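Local coordinates for high affinity transport system protein p37 (Mycoplasma hyorhinis, PDB 3EKI) that is an extracytoplasmic lipoprotein of a high-affinity transport system and binds thiamine diphosphate, which it putatively delivers for uptake, at residues Y162-G165 against T166-P170; T242-N245 against F246-H250; A305-E308 against E309-A313; L359-Q362 against T363-L367. One frame throughout, in Å; residues are numbered along the deposited sequence.

Interactions 2 and 3 share one mixed sheet: strands 248-250 and 304-308 are neighbours in it, and L249 O lies 3.0 Å from F306 N, a probable hydrogen bond. Of the four, interaction 3 is the buried one, nearest the middle of the chain, with E308 reaching thiamine diphosphate; the others are partly buried and sit further out. Interaction 1 is a polar loop gripped by two carboxylates, its centre about 19 Å from that of interaction 3. Interaction 2 ends a helix with backbone bonds and an aromatic ring. Interaction 4 lies inside a regular helix, its centre about 45 Å from that of interaction 2, across the chain's centre.

Interaction 1 (Y162-G165 against T166-P170); sequences YVDG and TDSDP
From Y162 to G165 the backbone curls round the carboxylate of D169, and G165 takes a left-handed conformation (phi 69°) just before a type I beta turn from T166 to D169, closed by D169 N bonding to T166 O. The curl brings three successive amides onto one oxygen. D169 OD2 accepts V163 N at 2.8 Å, D164 N at 2.7 Å and G165 N at 2.8 Å, the last nearly straight at 169°. D164 N comes in on the anti side of the carboxylate, while the V163 and G165 amides stand well above its plane. With CG of D169 trans to its own N (chi1 -174°), the acid is carried back toward the curl, and OD2 also lies over one face of the Y162 ring, 3.6 Å from CD1. The Y162 hydroxyl is bonded to H269 at the end of helix 256-269.

D164 plays a similar part one step on. Its OD1 takes T166 N at 2.9 Å and T166 OG1 at 2.7 Å, both from the same face of the carboxylate, while OD2 accepts a water that also bonds S168 OG. Beside these polar groups, V163 CG2 packs on P170 CD at 3.6 Å. The other oxygen of D169, OD1, caps L171 N, making D169 the N-cap of helix 170-184.

One buried carboxylate thus organises both the loop and the helix start. D164 OD1 and D169 OD2 stand only 3.9 Å apart, yet five N-H and O-H groups converge on the pair; these donors would be expected to offset the repulsion and stabilise both acids as anions.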
loop_
_atom_site.group_PDB
_atom_site.type_symbol
_atom_site.label_atom_id
_atom_site.label_comp_id
_atom_site.label_asym_id
_atom_site.label_seq_id
_atom_site.Cartn_x
_atom_site.Cartn_y
_atom_site.Cartn_z
ATOM N N TYR A 162 6.205 -17.363 -2.965
ATOM C CA TYR A 162 7.466 -17.787 -3.548
ATOM C C TYR A 162 7.608 -19.308 -3.469
ATOM O O TYR A 162 7.337 -19.956 -2.460
ATOM C CB TYR A 162 8.622 -17.049 -2.831
ATOM C CG TYR A 162 9.945 -17.454 -3.459
ATOM C CD1 TYR A 162 10.423 -16.816 -4.599
ATOM C CD2 TYR A 162 10.723 -18.471 -2.944
ATOM C CE1 TYR A 162 11.638 -17.192 -5.166
ATOM C CE2 TYR A 162 11.916 -18.879 -3.488
ATOM C CZ TYR A 162 12.361 -18.219 -4.615
ATOM O OH TYR A 162 13.548 -18.648 -5.125
ATOM N N VAL A 163 8.134 -19.876 -4.548
ATOM C CA VAL A 163 8.394 -21.316 -4.610
ATOM C C VAL A 163 9.862 -21.523 -4.973
ATOM O O VAL A 163 10.628 -22.052 -4.162
ATOM C CB VAL A 163 7.463 -22.042 -5.599
ATOM C CG1 VAL A 163 7.820 -23.528 -5.639
ATOM C CG2 VAL A 163 6.011 -21.877 -5.229
ATOM N N ASP A 164 10.264 -21.085 -6.165
ATOM C CA ASP A 164 11.658 -21.269 -6.561
ATOM C C ASP A 164 12.256 -20.248 -7.497
ATOM O O ASP A 164 13.397 -20.396 -7.955
ATOM C CB ASP A 164 11.770 -22.676 -7.222
ATOM C CG ASP A 164 10.849 -22.869 -8.390
ATOM O OD1 ASP A 164 10.540 -21.894 -9.097
ATOM O OD2 ASP A 164 10.379 -24.007 -8.644
ATOM N N GLY A 165 11.559 -19.173 -7.832
ATOM C CA GLY A 165 12.064 -18.147 -8.710
ATOM C C GLY A 165 12.241 -18.507 -10.161
ATOM O O GLY A 165 12.815 -17.690 -10.882
ATOM N N THR A 166 11.767 -19.666 -10.588
ATOM C CA THR A 166 11.814 -20.026 -11.992
ATOM C C THR A 166 10.577 -19.568 -12.742
ATOM O O THR A 166 9.646 -18.979 -12.203
ATOM C CB THR A 166 11.940 -21.555 -12.197
ATOM O OG1 THR A 166 10.723 -22.170 -11.807
ATOM C CG2 THR A 166 13.055 -22.096 -11.324
ATOM N N ASP A 167 10.563 -19.834 -14.050
ATOM C CA ASP A 167 9.442 -19.441 -14.904
ATOM C C ASP A 167 8.108 -19.977 -14.410
ATOM O O ASP A 167 7.032 -19.456 -14.693
ATOM C CB ASP A 167 9.705 -19.941 -16.324
ATOM C CG ASP A 167 10.572 -19.023 -17.159
ATOM O OD1 ASP A 167 10.712 -17.828 -16.819
ATOM O OD2 ASP A 167 11.118 -19.498 -18.182
ATOM N N SER A 168 8.132 -21.055 -13.630
ATOM C CA SER A 168 6.897 -21.673 -13.193
ATOM C C SER A 168 6.454 -21.156 -11.826
ATOM O O SER A 168 5.396 -21.537 -11.334
ATOM C CB SER A 168 7.055 -23.200 -13.143
ATOM O OG SER A 168 8.167 -23.616 -12.371
ATOM N N ASP A 169 7.280 -20.313 -11.230
ATOM C CA ASP A 169 6.987 -19.742 -9.911
ATOM C C ASP A 169 5.757 -18.847 -10.040
ATOM O O ASP A 169 5.733 -18.046 -10.971
ATOM C CB ASP A 169 8.233 -19.003 -9.433
ATOM C CG ASP A 169 8.117 -18.484 -8.011
ATOM O OD1 ASP A 169 7.239 -17.610 -7.830
ATOM O OD2 ASP A 169 8.874 -18.921 -7.122
ATOM N N PRO A 170 4.782 -18.957 -9.148
ATOM C CA PRO A 170 3.579 -18.134 -9.266
ATOM C C PRO A 170 3.875 -16.634 -9.239
ATOM O O PRO A 170 3.171 -15.873 -9.896
ATOM C CB PRO A 170 2.751 -18.509 -8.035
ATOM C CG PRO A 170 3.647 -19.268 -7.138
ATOM C CD PRO A 170 4.753 -19.846 -7.970
HETATM O O HOH W 1 7.770 -23.702 -9.600
#

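Interaction 2 (T242-N245 against F246-H250); sequences TFRN and FGILH
F246 folds back against T242 and F243 where helix 240-245 gives way to strand 248-250, a helix-to-strand connection in the mixed sheet of this periplasmic-binding-protein-like fold. The backbone bonds here span three residues. F246 N donates to F243 O at 3.0 Å and G247 N to R244 O at 2.9 Å, each donor standing well above the plane of its carbonyl. G247 then leaves helical geometry with a phi of 97°, a conformation suited to a residue without a side chain. F246 O, just before the strand, bonds H303 ND1, and the chain then straightens into strand 248-250.

Apolar contact comes chiefly from the F246 ring. Its CG is turned away from its own carbonyl carbon (chi1 -79°), which lays the ring alongside T242, the two side chains pointing the same way; T242 CG2 approaches CE2 at 3.8 Å. F246 also packs on K230 and I231 of helix 225-236. I248 CD1 lies 4.3 Å from R244 CG, while I248 also touches F306 of the next strand.

Charged and amide groups gather on the R244 side. The guanidinium forms a salt bridge through NE to D280, and NH1 gives one bond to N241 and another to N245 OD1 at 2.9 Å. N245 OD1 lies in the guanidinium plane, although NH1 stands above the plane of the N245 amide.

Two carbonyls attend the F246 ring: F243 O lies at its edge, near the ring plane, and T242 O approaches CD2 obliquely at 3.0 Å.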
loop_
_atom_site.group_PDB
_atom_site.type_symbol
_atom_site.label_atom_id
_atom_site.label_comp_id
_atom_site.label_asym_id
_atom_site.label_seq_id
_atom_site.Cartn_x
_atom_site.Cartn_y
_atom_site.Cartn_z
ATOM N N THR A 242 26.892 -10.673 -8.005
ATOM C CA THR A 242 26.727 -10.088 -9.327
ATOM C C THR A 242 25.391 -9.363 -9.459
ATOM O O THR A 242 25.345 -8.248 -10.007
ATOM C CB THR A 242 26.845 -11.173 -10.414
ATOM O OG1 THR A 242 28.169 -11.731 -10.334
ATOM C CG2 THR A 242 26.652 -10.547 -11.778
ATOM N N PHE A 243 24.363 -10.022 -8.914
ATOM C CA PHE A 243 23.030 -9.428 -8.960
ATOM C C PHE A 243 22.979 -8.083 -8.238
ATOM O O PHE A 243 22.643 -7.018 -8.767
ATOM C CB PHE A 243 22.024 -10.403 -8.370
ATOM C CG PHE A 243 20.584 -9.928 -8.434
ATOM C CD1 PHE A 243 20.009 -9.267 -7.374
ATOM C CD2 PHE A 243 19.829 -10.167 -9.573
ATOM C CE1 PHE A 243 18.689 -8.886 -7.473
ATOM C CE2 PHE A 243 18.514 -9.775 -9.674
ATOM C CZ PHE A 243 17.946 -9.100 -8.613
ATOM N N ARG A 244 23.382 -8.139 -6.974
ATOM C CA ARG A 244 23.429 -6.956 -6.124
ATOM C C ARG A 244 24.240 -5.809 -6.732
ATOM O O ARG A 244 23.835 -4.650 -6.645
ATOM C CB ARG A 244 23.985 -7.313 -4.743
ATOM C CG ARG A 244 23.976 -6.160 -3.753
ATOM C CD ARG A 244 25.372 -5.876 -3.222
ATOM N NE ARG A 244 25.848 -6.939 -2.341
ATOM C CZ ARG A 244 26.904 -7.704 -2.596
ATOM N NH1 ARG A 244 27.600 -7.527 -3.712
ATOM N NH2 ARG A 244 27.265 -8.648 -1.738
ATOM N N ASN A 245 25.383 -6.124 -7.338
ATOM C CA ASN A 245 26.253 -5.081 -7.862
ATOM C C ASN A 245 25.661 -4.358 -9.069
ATOM O O ASN A 245 26.196 -3.323 -9.457
ATOM C CB ASN A 245 27.614 -5.671 -8.221
ATOM C CG ASN A 245 28.423 -5.997 -6.968
ATOM O OD1 ASN A 245 28.108 -5.585 -5.860
ATOM N ND2 ASN A 245 29.491 -6.755 -7.127
ATOM N N PHE A 246 24.561 -4.845 -9.638
ATOM C CA PHE A 246 23.862 -4.091 -10.681
ATOM C C PHE A 246 23.194 -2.851 -10.095
ATOM O O PHE A 246 22.802 -1.940 -10.826
ATOM C CB PHE A 246 22.846 -4.964 -11.423
ATOM C CG PHE A 246 23.526 -5.857 -12.466
ATOM C CD1 PHE A 246 23.991 -5.269 -13.632
ATOM C CD2 PHE A 246 23.663 -7.208 -12.251
ATOM C CE1 PHE A 246 24.596 -6.068 -14.596
ATOM C CE2 PHE A 246 24.260 -8.006 -13.205
ATOM C CZ PHE A 246 24.720 -7.422 -14.358
ATOM N N GLY A 247 23.072 -2.810 -8.764
ATOM C CA GLY A 247 22.607 -1.612 -8.081
ATOM C C GLY A 247 21.127 -1.691 -7.769
ATOM O O GLY A 247 20.306 -1.788 -8.681
ATOM N N ILE A 248 20.778 -1.624 -6.484
ATOM C CA ILE A 248 19.391 -1.749 -6.068
ATOM C C ILE A 248 18.832 -0.460 -5.474
ATOM O O ILE A 248 19.365 0.082 -4.500
ATOM C CB ILE A 248 19.287 -2.868 -5.025
ATOM C CG1 ILE A 248 19.695 -4.243 -5.542
ATOM C CG2 ILE A 248 17.879 -2.905 -4.436
ATOM C CD1 ILE A 248 19.827 -5.309 -4.476
ATOM N N LEU A 249 17.749 0.002 -6.061
ATOM C CA LEU A 249 16.952 1.099 -5.509
ATOM C C LEU A 249 15.871 0.543 -4.594
ATOM O O LEU A 249 15.248 -0.466 -4.920
ATOM C CB LEU A 249 16.248 1.874 -6.594
ATOM C CG LEU A 249 17.054 2.558 -7.678
ATOM C CD1 LEU A 249 16.109 3.392 -8.542
ATOM C CD2 LEU A 249 18.160 3.433 -7.094
ATOM N N HIS A 250 15.646 1.213 -3.468
ATOM C CA HIS A 250 14.727 0.741 -2.462
ATOM C C HIS A 250 14.082 1.914 -1.736
ATOM O O HIS A 250 14.538 3.045 -1.901
ATOM C CB HIS A 250 15.544 -0.137 -1.485
ATOM C CG HIS A 250 16.685 0.623 -0.882
ATOM N ND1 HIS A 250 16.482 1.390 0.252
ATOM C CD2 HIS A 250 17.984 0.825 -1.198
ATOM C CE1 HIS A 250 17.605 1.996 0.606
ATOM N NE2 HIS A 250 18.556 1.669 -0.269
#

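Interaction 3 (A305-E308 against E309-A313); sequences AFSE and EGSFA
The hydroxyls of S307 and S311 lie 3.5 Å apart (OG to OG), both close to the carbonyl oxygen of E308. Each serine places OG between its own backbone N and carbonyl carbon; for S307 (chi1 79°) this lets OG fold over to bond E308 O at 2.9 Å. From the opposite face of the same carbonyl comes S311 N, which donates to E308 O at 3.3 Å and closes a type II beta turn from E308 to S311. The two donors flank the oxygen, each about 50° out of the carbonyl plane, and hold the peptide after E308 in place. S307 OG is further tied to W220 NE1.

E308 leaves this turn on another course. Its chain bends at CG (chi2 91°), and OE2 comes within 3.7 Å of S311 CB. OE1 makes a salt bridge with K258, while the side chain comes to about 4 Å from thiamine diphosphate; the lysine would be expected to steady the acid as an anion at the ligand pocket. E309, inside the turn, points away from the strand residues, its chain extended and its CG trans to N. G310 has positive phi, and its CA lies over one face of the F312 ring, 3.7 Å from its plane and toward the rim.

The turn therefore ends strand 304-308, which runs between strands 248-250 and 217-223, and begins the 3-10 segment that follows. E309 and F312 lean on I178 of helix 170-184, F312 also meeting F182, whereas E308 touches S257 at the start of helix 256-269.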
loop_
_atom_site.group_PDB
_atom_site.type_symbol
_atom_site.label_atom_id
_atom_site.label_comp_id
_atom_site.label_asym_id
_atom_site.label_seq_id
_atom_site.Cartn_x
_atom_site.Cartn_y
_atom_site.Cartn_z
ATOM N N ALA A 305 15.005 -2.250 -8.919
ATOM C CA ALA A 305 14.263 -1.364 -8.030
ATOM C C ALA A 305 13.081 -2.068 -7.382
ATOM O O ALA A 305 12.455 -2.960 -7.959
ATOM C CB ALA A 305 13.759 -0.123 -8.745
ATOM N N PHE A 306 12.791 -1.644 -6.142
ATOM C CA PHE A 306 11.627 -2.146 -5.432
ATOM C C PHE A 306 10.462 -1.163 -5.534
ATOM O O PHE A 306 10.721 0.037 -5.470
ATOM C CB PHE A 306 11.962 -2.336 -3.961
ATOM C CG PHE A 306 13.116 -3.252 -3.624
ATOM C CD1 PHE A 306 13.589 -4.170 -4.558
ATOM C CD2 PHE A 306 13.693 -3.200 -2.363
ATOM C CE1 PHE A 306 14.644 -5.003 -4.212
ATOM C CE2 PHE A 306 14.751 -4.011 -2.046
ATOM C CZ PHE A 306 15.209 -4.938 -2.964
ATOM N N SER A 307 9.251 -1.705 -5.662
ATOM C CA SER A 307 8.079 -0.835 -5.563
ATOM C C SER A 307 6.866 -1.636 -5.162
ATOM O O SER A 307 6.860 -2.867 -5.107
ATOM C CB SER A 307 7.794 -0.128 -6.887
ATOM O OG SER A 307 7.146 -1.027 -7.766
ATOM N N GLU A 308 5.782 -0.891 -4.880
ATOM C CA GLU A 308 4.490 -1.529 -4.781
ATOM C C GLU A 308 4.156 -2.222 -6.096
ATOM O O GLU A 308 4.432 -1.658 -7.154
ATOM C CB GLU A 308 3.415 -0.466 -4.504
ATOM C CG GLU A 308 3.683 0.486 -3.363
ATOM C CD GLU A 308 4.404 1.747 -3.763
ATOM O OE1 GLU A 308 4.217 2.765 -3.042
ATOM O OE2 GLU A 308 5.147 1.748 -4.777
ATOM N N GLU A 309 3.567 -3.394 -6.015
ATOM C CA GLU A 309 3.048 -4.040 -7.217
ATOM C C GLU A 309 2.129 -3.068 -7.947
ATOM O O GLU A 309 1.208 -2.482 -7.388
ATOM C CB GLU A 309 2.330 -5.330 -6.884
ATOM C CG GLU A 309 1.727 -5.986 -8.119
ATOM C CD GLU A 309 0.893 -7.207 -7.823
ATOM O OE1 GLU A 309 -0.126 -7.106 -7.094
ATOM O OE2 GLU A 309 1.262 -8.276 -8.352
ATOM N N GLY A 310 2.363 -2.897 -9.243
ATOM C CA GLY A 310 1.486 -2.108 -10.081
ATOM C C GLY A 310 1.414 -0.632 -9.777
ATOM O O GLY A 310 0.388 -0.026 -10.114
ATOM N N SER A 311 2.457 -0.047 -9.197
ATOM C CA SER A 311 2.480 1.372 -8.868
ATOM C C SER A 311 2.224 2.236 -10.093
ATOM O O SER A 311 1.719 3.354 -9.990
ATOM C CB SER A 311 3.819 1.712 -8.215
ATOM O OG SER A 311 4.929 1.347 -8.981
ATOM N N PHE A 312 2.536 1.733 -11.293
ATOM C CA PHE A 312 2.279 2.497 -12.515
ATOM C C PHE A 312 0.788 2.764 -12.703
ATOM O O PHE A 312 0.349 3.695 -13.372
ATOM C CB PHE A 312 2.880 1.761 -13.719
ATOM C CG PHE A 312 2.493 0.304 -13.823
ATOM C CD1 PHE A 312 1.247 -0.063 -14.328
ATOM C CD2 PHE A 312 3.360 -0.716 -13.429
ATOM C CE1 PHE A 312 0.871 -1.381 -14.427
ATOM C CE2 PHE A 312 2.970 -2.037 -13.518
ATOM C CZ PHE A 312 1.728 -2.383 -14.005
ATOM N N ALA A 313 -0.054 1.933 -12.104
ATOM C CA ALA A 313 -1.499 2.022 -12.261
ATOM C C ALA A 313 -2.059 3.298 -11.641
ATOM O O ALA A 313 -3.126 3.720 -12.121
ATOM C CB ALA A 313 -2.205 0.820 -11.661
#

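Interaction 4 (L359-Q362 against T363-L367); sequences LIVQ and TFINL
Residues 359-367 form an unbroken alpha-helical run within helix 354-369, with T363, F364, I365 and N366 each donating N-H to the carbonyl four residues earlier. T363 adds a second bond to its acceptor: OG1, placed beside its own backbone N, gives a proton to L359 O at 2.8 Å, while T363 N reaches the same oxygen at 2.9 Å from the opposite face of the carbonyl plane. The threonine hydroxyl is thereby satisfied inside the helix.

On the next strip, Q362 and N366 join side chains one turn apart. The Q362 chain bends at CG (chi2 62°), bringing NE2 to N366 OD1 at 2.9 Å and an angle of 165°. The acceptor lies in the plane of the Q362 amide, but NE2 stands above the N366 carbonyl plane, and the two amides are turned 51° against each other. NE2 also brushes I365 CG2 at 3.6 Å.

Apolar pairs occupy the other sides. I360 CG2 lies next to F364 CE2, side by side, and V361 CG1 meets I365 CD1, each at 4.0 Å.

Helix 64-85 lies against the L359, T363 and L367 side, where F76 meets F364 edge-to-face and E79 accepts from N366 ND2. V361 and F364 rest on strand 141-152, with V361 and I365 reaching strand 383-386.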
loop_
_atom_site.group_PDB
_atom_site.type_symbol
_atom_site.label_atom_id
_atom_site.label_comp_id
_atom_site.label_asym_id
_atom_site.label_seq_id
_atom_site.Cartn_x
_atom_site.Cartn_y
_atom_site.Cartn_z
ATOM N N LEU A 359 -19.924 0.954 15.225
ATOM C CA LEU A 359 -20.764 1.783 14.352
ATOM C C LEU A 359 -19.921 2.540 13.328
ATOM O O LEU A 359 -20.333 2.720 12.182
ATOM C CB LEU A 359 -21.557 2.771 15.193
ATOM C CG LEU A 359 -22.786 2.220 15.897
ATOM C CD1 LEU A 359 -23.171 3.222 16.982
ATOM C CD2 LEU A 359 -23.962 1.995 14.957
ATOM N N ILE A 360 -18.723 2.944 13.725
ATOM C CA ILE A 360 -17.834 3.639 12.775
ATOM C C ILE A 360 -17.377 2.635 11.720
ATOM O O ILE A 360 -17.411 2.978 10.520
ATOM C CB ILE A 360 -16.694 4.360 13.509
ATOM C CG1 ILE A 360 -17.195 5.585 14.307
ATOM C CG2 ILE A 360 -15.566 4.744 12.582
ATOM C CD1 ILE A 360 -16.147 6.133 15.275
ATOM N N VAL A 361 -17.006 1.436 12.115
ATOM C CA VAL A 361 -16.640 0.410 11.110
ATOM C C VAL A 361 -17.775 0.178 10.136
ATOM O O VAL A 361 -17.605 0.180 8.915
ATOM C CB VAL A 361 -16.185 -0.897 11.793
ATOM C CG1 VAL A 361 -16.077 -2.041 10.790
ATOM C CG2 VAL A 361 -14.861 -0.706 12.517
ATOM N N GLN A 362 -19.008 -0.021 10.620
ATOM C CA GLN A 362 -20.137 -0.296 9.754
ATOM C C GLN A 362 -20.462 0.885 8.858
ATOM O O GLN A 362 -20.926 0.693 7.724
ATOM C CB GLN A 362 -21.369 -0.654 10.596
ATOM C CG GLN A 362 -22.482 -1.298 9.779
ATOM C CD GLN A 362 -22.017 -2.610 9.159
ATOM O OE1 GLN A 362 -21.523 -3.446 9.901
ATOM N NE2 GLN A 362 -22.200 -2.724 7.856
ATOM N N THR A 363 -20.180 2.090 9.365
ATOM C CA THR A 363 -20.399 3.271 8.536
ATOM C C THR A 363 -19.445 3.270 7.324
ATOM O O THR A 363 -19.890 3.596 6.213
ATOM C CB THR A 363 -20.282 4.562 9.355
ATOM O OG1 THR A 363 -21.345 4.566 10.325
ATOM C CG2 THR A 363 -20.471 5.789 8.485
ATOM N N PHE A 364 -18.192 2.901 7.515
ATOM C CA PHE A 364 -17.267 2.782 6.375
ATOM C C PHE A 364 -17.841 1.789 5.362
ATOM O O PHE A 364 -17.903 2.083 4.164
ATOM C CB PHE A 364 -15.855 2.363 6.797
ATOM C CG PHE A 364 -14.951 3.491 7.207
ATOM C CD1 PHE A 364 -14.346 4.318 6.282
ATOM C CD2 PHE A 364 -14.692 3.738 8.540
ATOM C CE1 PHE A 364 -13.504 5.334 6.693
ATOM C CE2 PHE A 364 -13.870 4.748 8.966
ATOM C CZ PHE A 364 -13.274 5.572 8.036
ATOM N N ILE A 365 -18.258 0.632 5.833
ATOM C CA ILE A 365 -18.774 -0.455 5.008
ATOM C C ILE A 365 -19.983 0.004 4.212
ATOM O O ILE A 365 -20.105 -0.191 2.991
ATOM C CB ILE A 365 -19.083 -1.684 5.877
ATOM C CG1 ILE A 365 -17.822 -2.308 6.473
ATOM C CG2 ILE A 365 -19.876 -2.717 5.100
ATOM C CD1 ILE A 365 -18.020 -3.349 7.554
ATOM N N ASN A 366 -20.917 0.645 4.931
ATOM C CA ASN A 366 -22.153 1.068 4.270
ATOM C C ASN A 366 -21.910 2.210 3.301
ATOM O O ASN A 366 -22.599 2.261 2.269
ATOM C CB ASN A 366 -23.227 1.442 5.319
ATOM C CG ASN A 366 -23.714 0.288 6.137
ATOM O OD1 ASN A 366 -23.388 -0.888 5.989
ATOM N ND2 ASN A 366 -24.585 0.590 7.106
ATOM N N LEU A 367 -20.982 3.124 3.548
ATOM C CA LEU A 367 -20.652 4.220 2.659
ATOM C C LEU A 367 -20.072 3.658 1.343
ATOM O O LEU A 367 -20.365 4.197 0.276
ATOM C CB LEU A 367 -19.654 5.228 3.222
ATOM C CG LEU A 367 -20.150 6.218 4.284
ATOM C CD1 LEU A 367 -18.985 7.098 4.720
ATOM C CD2 LEU A 367 -21.312 7.070 3.793
#